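Local coordinates for Non-structural protein NS2 (Bluetongue virus, PDB 1UTY) that binds single-stranded RNA, the chain here being the RNA-binding domain from the first half of the longer viral protein, at residues 85-88 with 89-93. Residues are numbered along the deposited sequence; the frame is centred on the assembly and turned at random.
Sequences EATT and ERWEE
Thr87 meets two residues of the turn that follows it, one with each branch of its side chain. Its hydroxyl lies anti to the backbone N (chi1 -173°) and receives the amide of Glu89 in a nearly straight hydrogen bond, Glu89 N to Thr87 OG1 3.2 Å at 168°. The same torsion leaves the methyl between backbone N and carbonyl carbon: Thr87 CG2 sits 3.4 Å from the carbonyl O of Glu89 and approaches the indole of Trp91 obliquely, 3.7 Å from CE3. A threonine oxygen taking the N-H two residues on is the link found in an ST turn, and here it comes just as strand 84-87, outermost in the mixed sheet of this chain, ends and the chain turns into the loop leading to strand 97-110. Through that turn the loop doubles back, so that Trp91 lies beside the strand it has just left. The far end of its benzo ring reaches Glu85. That side chain is extended beyond CG, and its carboxylate stands almost perpendicular to the indole (83°); Glu85 OE1 lies at the ring edge, 3.5 Å from Trp91 CH2, and Tyr131 hydrogen-bonds to this same oxygen. Trp91 also packs on Ser76 and Met78 of strand 73-79 and meets Trp94 edge-to-face. The backbone N of Trp91 is held by Glu92, whose OE2 accepts it at 2.8 Å, though the bond is bent. The other oxygen of Glu92, OE1, pairs with Arg90 NH1 at 3.2 Å, while Arg67 forms a salt bridge with OE2.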
ATOM      1  N   GLU A  85     -13.798   6.987  -9.990  1.00 21.45           N
ATOM      2  CA  GLU A  85     -13.284   8.223  -9.441  1.00 21.27           C
ATOM      3  C   GLU A  85     -11.798   8.064  -9.125  1.00 21.36           C
ATOM      4  O   GLU A  85     -11.377   7.039  -8.578  1.00 21.91           O
ATOM      5  CB  GLU A  85     -14.078   8.643  -8.208  1.00 21.06           C
ATOM      6  CG  GLU A  85     -14.106  10.141  -8.004  1.00 22.01           C
ATOM      7  CD  GLU A  85     -14.916  10.601  -6.808  1.00 23.83           C
ATOM      8  OE1 GLU A  85     -15.457   9.774  -6.030  1.00 23.89           O
ATOM      9  OE2 GLU A  85     -15.018  11.833  -6.650  1.00 25.11           O
ATOM     10  N   ALA A  86     -10.990   9.059  -9.479  1.00 20.78           N
ATOM     11  CA  ALA A  86      -9.544   8.903  -9.295  1.00 20.65           C
ATOM     12  C   ALA A  86      -8.774  10.198  -9.040  1.00 20.72           C
ATOM     13  O   ALA A  86      -9.217  11.311  -9.380  1.00 20.40           O
ATOM     14  CB  ALA A  86      -8.917   8.120 -10.449  1.00 20.42           C
ATOM     15  N   THR A  87      -7.616  10.037  -8.417  1.00 20.67           N
ATOM     16  CA  THR A  87      -6.817  11.178  -8.044  1.00 20.59           C
ATOM     17  C   THR A  87      -5.386  10.796  -7.727  1.00 21.27           C
ATOM     18  O   THR A  87      -5.076   9.675  -7.273  1.00 22.07           O
ATOM     19  CB  THR A  87      -7.460  11.935  -6.873  1.00 19.95           C
ATOM     20  OG1 THR A  87      -6.738  13.136  -6.630  1.00 19.54           O
ATOM     21  CG2 THR A  87      -7.307  11.170  -5.578  1.00 20.13           C
ATOM     22  N   THR A  88      -4.543  11.782  -7.936  1.00 21.05           N
ATOM     23  CA  THR A  88      -3.119  11.685  -7.806  1.00 21.92           C
ATOM     24  C   THR A  88      -2.713  12.311  -6.475  1.00 22.33           C
ATOM     25  O   THR A  88      -1.553  12.264  -6.071  1.00 22.47           O
ATOM     26  CB  THR A  88      -2.544  12.442  -9.009  1.00 21.82           C
ATOM     27  OG1 THR A  88      -2.018  11.496  -9.952  1.00 23.08           O
ATOM     28  CG2 THR A  88      -1.419  13.314  -8.640  1.00 22.33           C
ATOM     29  N   GLU A  89      -3.691  12.885  -5.785  1.00 22.22           N
ATOM     30  CA  GLU A  89      -3.439  13.536  -4.519  1.00 22.91           C
ATOM     31  C   GLU A  89      -4.010  12.752  -3.323  1.00 22.95           C
ATOM     32  O   GLU A  89      -4.646  11.689  -3.500  1.00 22.44           O
ATOM     33  CB  GLU A  89      -3.950  14.971  -4.593  1.00 23.12           C
ATOM     34  CG  GLU A  89      -3.057  15.793  -5.513  1.00 26.70           C
ATOM     35  CD  GLU A  89      -3.517  17.213  -5.721  1.00 30.45           C
ATOM     36  OE1 GLU A  89      -3.824  17.911  -4.728  1.00 33.72           O
ATOM     37  OE2 GLU A  89      -3.549  17.638  -6.888  1.00 32.65           O
ATOM     38  N   ARG A  90      -3.731  13.246  -2.117  1.00 22.75           N
ATOM     39  CA  ARG A  90      -4.118  12.571  -0.886  1.00 23.47           C
ATOM     40  C   ARG A  90      -5.626  12.469  -0.864  1.00 23.03           C
ATOM     41  O   ARG A  90      -6.324  13.416  -1.220  1.00 22.96           O
ATOM     42  CB  ARG A  90      -3.656  13.362   0.354  1.00 24.39           C
ATOM     43  CG  ARG A  90      -2.147  13.378   0.608  1.00 27.51           C
ATOM     44  CD  ARG A  90      -1.662  12.316   1.593  1.00 31.92           C
ATOM     45  NE  ARG A  90      -1.709  12.749   3.001  1.00 33.91           N
ATOM     46  CZ  ARG A  90      -1.921  11.917   4.027  1.00 35.45           C
ATOM     47  NH1 ARG A  90      -2.111  10.619   3.815  1.00 36.78           N
ATOM     48  NH2 ARG A  90      -1.943  12.372   5.268  1.00 35.88           N
ATOM     49  N   TRP A  91      -6.129  11.318  -0.450  1.00 22.86           N
ATOM     50  CA  TRP A  91      -7.569  11.112  -0.387  1.00 23.07           C
ATOM     51  C   TRP A  91      -7.919  10.337   0.881  1.00 23.46           C
ATOM     52  O   TRP A  91      -8.318   9.181   0.841  1.00 23.20           O
ATOM     53  CB  TRP A  91      -8.051  10.397  -1.658  1.00 22.43           C
ATOM     54  CG  TRP A  91      -9.481  10.676  -1.992  1.00 20.41           C
ATOM     55  CD1 TRP A  91     -10.324  11.549  -1.359  1.00 18.59           C
ATOM     56  CD2 TRP A  91     -10.239  10.076  -3.045  1.00 18.36           C
ATOM     57  NE1 TRP A  91     -11.565  11.520  -1.955  1.00 19.57           N
ATOM     58  CE2 TRP A  91     -11.539  10.622  -2.992  1.00 17.58           C
ATOM     59  CE3 TRP A  91      -9.955   9.116  -4.033  1.00 17.54           C
ATOM     60  CZ2 TRP A  91     -12.544  10.249  -3.883  1.00 17.95           C
ATOM     61  CZ3 TRP A  91     -10.959   8.750  -4.923  1.00 16.25           C
ATOM     62  CH2 TRP A  91     -12.232   9.314  -4.846  1.00 15.24           C
ATOM     63  N   GLU A  92      -7.784  11.012   2.008  1.00 24.70           N
ATOM     64  CA  GLU A  92      -7.603  10.330   3.289  1.00 25.74           C
ATOM     65  C   GLU A  92      -8.869  10.052   4.090  1.00 25.58           C
ATOM     66  O   GLU A  92      -8.806   9.381   5.123  1.00 25.91           O
ATOM     67  CB  GLU A  92      -6.593  11.099   4.147  1.00 26.17           C
ATOM     68  CG  GLU A  92      -5.131  10.722   3.922  0.75 28.33           C
ATOM     69  CD  GLU A  92      -4.895   9.619   2.887  0.75 30.86           C
ATOM     70  OE1 GLU A  92      -4.500   8.505   3.299  0.75 32.39           O
ATOM     71  OE2 GLU A  92      -5.067   9.859   1.664  0.75 30.87           O
ATOM     72  N   GLU A  93     -10.005  10.561   3.622  1.00 25.47           N
ATOM     73  CA  GLU A  93     -11.295  10.243   4.236  1.00 25.28           C
ATOM     74  C   GLU A  93     -11.661   8.756   4.032  1.00 24.27           C
ATOM     75  O   GLU A  93     -12.420   8.194   4.821  1.00 24.69           O
ATOM     76  CB  GLU A  93     -12.411  11.189   3.724  1.00 25.61           C
ATOM     77  CG  GLU A  93     -12.540  11.261   2.200  0.85 28.31           C
ATOM     78  CD  GLU A  93     -13.247  12.516   1.673  0.85 31.62           C
ATOM     79  OE1 GLU A  93     -14.418  12.790   2.059  0.85 31.61           O
ATOM     80  OE2 GLU A  93     -12.633  13.217   0.833  0.85 31.65           O
TER